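PDB 3DMO: cytidine deaminase from Burkholderia pseudomallei, which probably uses a bound zinc ion to deaminate cytidine and 2'-deoxycytidine to uridine and 2'-deoxyuridine, salvaging them for UMP synthesis. Local coordinates for residues 29-37 against 85-93. Sequence-based numbering, arbitrary orientation.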
ATOM      1  N   TYR A  29     -10.060  10.782  -9.270  1.00 22.86           N
ATOM      2  CA  TYR A  29     -10.272   9.459  -9.861  1.00 22.72           C
ATOM      3  C   TYR A  29     -11.559   8.805  -9.370  1.00 22.71           C
ATOM      4  O   TYR A  29     -12.372   8.367 -10.183  1.00 23.25           O
ATOM      5  CB  TYR A  29      -9.046   8.549  -9.657  1.00 22.43           C
ATOM      6  CG  TYR A  29      -7.785   9.202 -10.178  1.00 22.09           C
ATOM      7  CD1 TYR A  29      -6.924   9.869  -9.313  1.00 21.02           C
ATOM      8  CD2 TYR A  29      -7.491   9.215 -11.544  1.00 21.30           C
ATOM      9  CE1 TYR A  29      -5.785  10.503  -9.781  1.00 20.94           C
ATOM     10  CE2 TYR A  29      -6.355   9.851 -12.026  1.00 22.11           C
ATOM     11  CZ  TYR A  29      -5.511  10.502 -11.139  1.00 21.67           C
ATOM     12  OH  TYR A  29      -4.382  11.140 -11.597  1.00 23.02           O
ATOM     13  N   SER A  30     -11.747   8.745  -8.052  1.00 22.59           N
ATOM     14  CA  SER A  30     -12.983   8.207  -7.471  1.00 22.94           C
ATOM     15  C   SER A  30     -14.104   9.241  -7.443  1.00 23.44           C
ATOM     16  O   SER A  30     -15.290   8.883  -7.458  1.00 23.68           O
ATOM     17  CB  SER A  30     -12.740   7.693  -6.050  1.00 22.88           C
ATOM     18  OG  SER A  30     -12.480   8.761  -5.151  1.00 22.25           O
ATOM     19  N   ASN A  31     -13.721  10.515  -7.392  1.00 24.32           N
ATOM     20  CA  ASN A  31     -14.647  11.609  -7.080  1.00 25.03           C
ATOM     21  C   ASN A  31     -15.368  11.401  -5.742  1.00 24.92           C
ATOM     22  O   ASN A  31     -16.486  11.877  -5.538  1.00 24.96           O
ATOM     23  CB  ASN A  31     -15.646  11.844  -8.226  1.00 25.95           C
ATOM     24  CG  ASN A  31     -14.998  12.480  -9.431  1.00 28.48           C
ATOM     25  OD1 ASN A  31     -14.382  13.544  -9.333  1.00 32.18           O
ATOM     26  ND2 ASN A  31     -15.121  11.828 -10.581  1.00 32.27           N
ATOM     27  N   PHE A  32     -14.712  10.687  -4.835  1.00 24.30           N
ATOM     28  CA  PHE A  32     -15.274  10.367  -3.537  1.00 24.01           C
ATOM     29  C   PHE A  32     -14.382  11.002  -2.478  1.00 23.65           C
ATOM     30  O   PHE A  32     -13.323  10.472  -2.153  1.00 23.53           O
ATOM     31  CB  PHE A  32     -15.334   8.848  -3.361  1.00 24.30           C
ATOM     32  CG  PHE A  32     -16.045   8.401  -2.110  1.00 25.60           C
ATOM     33  CD1 PHE A  32     -17.441   8.362  -2.056  1.00 26.94           C
ATOM     34  CD2 PHE A  32     -15.320   7.998  -0.988  1.00 26.34           C
ATOM     35  CE1 PHE A  32     -18.100   7.937  -0.901  1.00 27.12           C
ATOM     36  CE2 PHE A  32     -15.972   7.570   0.173  1.00 26.84           C
ATOM     37  CZ  PHE A  32     -17.362   7.540   0.216  1.00 26.76           C
ATOM     38  N   LYS A  33     -14.809  12.155  -1.970  1.00 22.50           N
ATOM     39  CA  LYS A  33     -14.028  12.909  -1.002  1.00 22.29           C
ATOM     40  C   LYS A  33     -14.287  12.427   0.416  1.00 21.38           C
ATOM     41  O   LYS A  33     -15.441  12.230   0.822  1.00 21.30           O
ATOM     42  CB  LYS A  33     -14.332  14.401  -1.113  1.00 22.67           C
ATOM     43  CG  LYS A  33     -13.915  15.017  -2.441  1.00 24.74           C
ATOM     44  CD  LYS A  33     -14.104  16.524  -2.426  1.00 28.54           C
ATOM     45  CE  LYS A  33     -13.569  17.128  -3.716  1.00 32.14           C
ATOM     46  NZ  LYS A  33     -13.742  18.613  -3.766  1.00 34.34           N
ATOM     47  N   VAL A  34     -13.205  12.236   1.168  1.00 20.43           N
ATOM     48  CA  VAL A  34     -13.298  11.831   2.562  1.00 19.89           C
ATOM     49  C   VAL A  34     -12.490  12.821   3.399  1.00 19.14           C
ATOM     50  O   VAL A  34     -11.449  13.312   2.961  1.00 18.60           O
ATOM     51  CB  VAL A  34     -12.771  10.383   2.798  1.00 20.37           C
ATOM     52  CG1 VAL A  34     -12.992   9.935   4.250  1.00 20.41           C
ATOM     53  CG2 VAL A  34     -13.438   9.382   1.864  1.00 20.58           C
ATOM     54  N   GLY A  35     -12.990  13.130   4.593  1.00 18.68           N
ATOM     55  CA  GLY A  35     -12.249  13.963   5.531  1.00 18.12           C
ATOM     56  C   GLY A  35     -12.118  13.301   6.884  1.00 18.01           C
ATOM     57  O   GLY A  35     -12.948  12.482   7.280  1.00 18.07           O
ATOM     58  N   ALA A  36     -11.062  13.670   7.597  1.00 18.38           N
ATOM     59  CA  ALA A  36     -10.854  13.204   8.958  1.00 18.53           C
ATOM     60  C   ALA A  36     -10.288  14.329   9.785  1.00 18.71           C
ATOM     61  O   ALA A  36      -9.622  15.225   9.266  1.00 19.51           O
ATOM     62  CB  ALA A  36      -9.915  11.997   8.985  1.00 17.94           C
ATOM     63  N   ALA A  37     -10.583  14.299  11.075  1.00 19.15           N
ATOM     64  CA  ALA A  37      -9.995  15.253  12.000  1.00 19.31           C
ATOM     65  C   ALA A  37      -9.594  14.531  13.266  1.00 19.38           C
ATOM     66  O   ALA A  37     -10.399  13.831  13.875  1.00 19.05           O
ATOM     67  CB  ALA A  37     -10.960  16.378  12.306  1.00 19.70           C
ATOM     68  N   VAL A  85     -14.296  10.819  11.194  1.00 17.35           N
ATOM     69  CA  VAL A  85     -14.166  10.513   9.760  1.00 17.12           C
ATOM     70  C   VAL A  85     -15.532  10.751   9.098  1.00 17.27           C
ATOM     71  O   VAL A  85     -16.570  10.353   9.650  1.00 16.78           O
ATOM     72  CB  VAL A  85     -13.708   9.040   9.517  1.00 17.03           C
ATOM     73  CG1 VAL A  85     -13.236   8.834   8.059  1.00 17.00           C
ATOM     74  CG2 VAL A  85     -12.608   8.645  10.499  1.00 17.76           C
ATOM     75  N   VAL A  86     -15.534  11.390   7.924  1.00 17.46           N
ATOM     76  CA  VAL A  86     -16.789  11.727   7.230  1.00 18.06           C
ATOM     77  C   VAL A  86     -16.677  11.500   5.715  1.00 18.53           C
ATOM     78  O   VAL A  86     -15.659  11.820   5.103  1.00 18.01           O
ATOM     79  CB  VAL A  86     -17.260  13.188   7.557  1.00 18.05           C
ATOM     80  CG1 VAL A  86     -16.228  14.239   7.118  1.00 18.40           C
ATOM     81  CG2 VAL A  86     -18.614  13.470   6.934  1.00 18.63           C
ATOM     82  N   GLY A  87     -17.730  10.939   5.126  1.00 19.16           N
ATOM     83  CA  GLY A  87     -17.853  10.852   3.673  1.00 20.41           C
ATOM     84  C   GLY A  87     -19.315  10.885   3.267  1.00 21.35           C
ATOM     85  O   GLY A  87     -20.201  10.881   4.121  1.00 21.25           O
ATOM     86  N   GLU A  88     -19.562  10.911   1.958  1.00 22.31           N
ATOM     87  CA  GLU A  88     -20.918  10.921   1.411  1.00 23.63           C
ATOM     88  C   GLU A  88     -21.439   9.479   1.305  1.00 23.36           C
ATOM     89  O   GLU A  88     -21.514   8.893   0.216  1.00 23.80           O
ATOM     90  CB  GLU A  88     -20.935  11.628   0.048  1.00 24.29           C
ATOM     91  CG  GLU A  88     -22.328  11.853  -0.540  1.00 28.28           C
ATOM     92  CD  GLU A  88     -23.138  12.866   0.246  1.00 33.48           C
ATOM     93  OE1 GLU A  88     -24.093  12.452   0.951  1.00 35.28           O
ATOM     94  OE2 GLU A  88     -22.817  14.079   0.162  1.00 35.91           O
ATOM     95  N   THR A  89     -21.804   8.917   2.451  1.00 22.69           N
ATOM     96  CA  THR A  89     -22.238   7.529   2.531  1.00 21.87           C
ATOM     97  C   THR A  89     -23.634   7.434   3.140  1.00 21.58           C
ATOM     98  O   THR A  89     -24.109   8.380   3.776  1.00 20.75           O
ATOM     99  CB  THR A  89     -21.243   6.672   3.364  1.00 22.19           C
ATOM    100  OG1 THR A  89     -20.937   7.352   4.588  1.00 21.20           O
ATOM    101  CG2 THR A  89     -19.941   6.450   2.594  1.00 21.92           C
ATOM    102  N   HIS A  90     -24.288   6.290   2.948  1.00 21.19           N
ATOM    103  CA  HIS A  90     -25.634   6.078   3.490  1.00 21.09           C
ATOM    104  C   HIS A  90     -25.665   6.101   5.021  1.00 21.31           C
ATOM    105  O   HIS A  90     -26.434   6.856   5.627  1.00 21.71           O
ATOM    106  CB  HIS A  90     -26.261   4.776   2.972  1.00 20.62           C
ATOM    107  CG  HIS A  90     -27.599   4.490   3.576  1.00 20.45           C
ATOM    108  ND1 HIS A  90     -28.611   5.427   3.603  1.00 20.38           N
ATOM    109  CD2 HIS A  90     -28.085   3.392   4.199  1.00 20.89           C
ATOM    110  CE1 HIS A  90     -29.666   4.915   4.211  1.00 20.50           C
ATOM    111  NE2 HIS A  90     -29.375   3.681   4.580  1.00 21.51           N
ATOM    112  N   GLY A  91     -24.856   5.240   5.634  1.00 21.07           N
ATOM    113  CA  GLY A  91     -24.636   5.273   7.081  1.00 20.63           C
ATOM    114  C   GLY A  91     -23.362   6.033   7.418  1.00 20.21           C
ATOM    115  O   GLY A  91     -22.749   6.650   6.535  1.00 20.29           O
ATOM    116  N   PRO A  92     -22.967   6.024   8.705  1.00 20.20           N
ATOM    117  CA  PRO A  92     -21.659   6.578   9.066  1.00 19.73           C
ATOM    118  C   PRO A  92     -20.576   5.868   8.261  1.00 19.69           C
ATOM    119  O   PRO A  92     -20.631   4.642   8.113  1.00 19.53           O
ATOM    120  CB  PRO A  92     -21.536   6.240  10.556  1.00 20.13           C
ATOM    121  CG  PRO A  92     -22.962   6.146  11.042  1.00 20.04           C
ATOM    122  CD  PRO A  92     -23.704   5.521   9.879  1.00 20.33           C
ATOM    123  N   ILE A  93     -19.623   6.628   7.728  1.00 19.68           N
ATOM    124  CA  ILE A  93     -18.575   6.061   6.883  1.00 19.59           C
ATOM    125  C   ILE A  93     -17.779   4.992   7.639  1.00 19.54           C
ATOM    126  O   ILE A  93     -17.472   5.153   8.820  1.00 20.00           O
ATOM    127  CB  ILE A  93     -17.669   7.172   6.246  1.00 19.45           C
ATOM    128  CG1 ILE A  93     -16.806   6.579   5.120  1.00 19.33           C
ATOM    129  CG2 ILE A  93     -16.852   7.928   7.321  1.00 18.00           C
ATOM    130  CD1 ILE A  93     -16.135   7.624   4.263  1.00 20.15           C
TER
HETATM  131  O   HOH W   1     -17.736  11.488  -0.120  1.00 34.71           O
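Gly35 and Val86 form the hydrogen-bonded pair joining these antiparallel strands: Gly35 N donates to Val86 O at 3.0 Å, nearly straight and in the carbonyl plane, and Val86 N returns a 2.9 Å bond to Gly35 O. Val34, Ala36 and Val85 share one face of the sheet. Val34 CG1, set opposite the backbone N by a chi1 of -175°, lies 4.0 Å from Val85 CG1 and 3.9 Å from Ile93 CD1. Toward Lys33 and Glu88 the chains part and a water bridges them, donating to Lys33 O (2.6 Å) and accepting from Glu88 N (2.8 Å). It also sits over one face of Phe32, toward the rim. Thr89 CG2 lies at the ring's edge, in its plane, 3.7 Å from Phe32 CZ, and Thr89 OG1 donates to Gly91 O, nearly in line with the carbonyl. Outside both segments, Asn50, predicted to bind substrate, accepts from Val34 N through OD1 and donates to Phe32 O through ND2. Leu137 of a second subunit packs on Phe32. Strand 34-40 lies between 45-49 and 80-87 in the sheet; helix 62-72, with predicted proton donor Glu63, packs on Val34, Ala36 and Val85, and helix 11-22 covers Val86 on the other face.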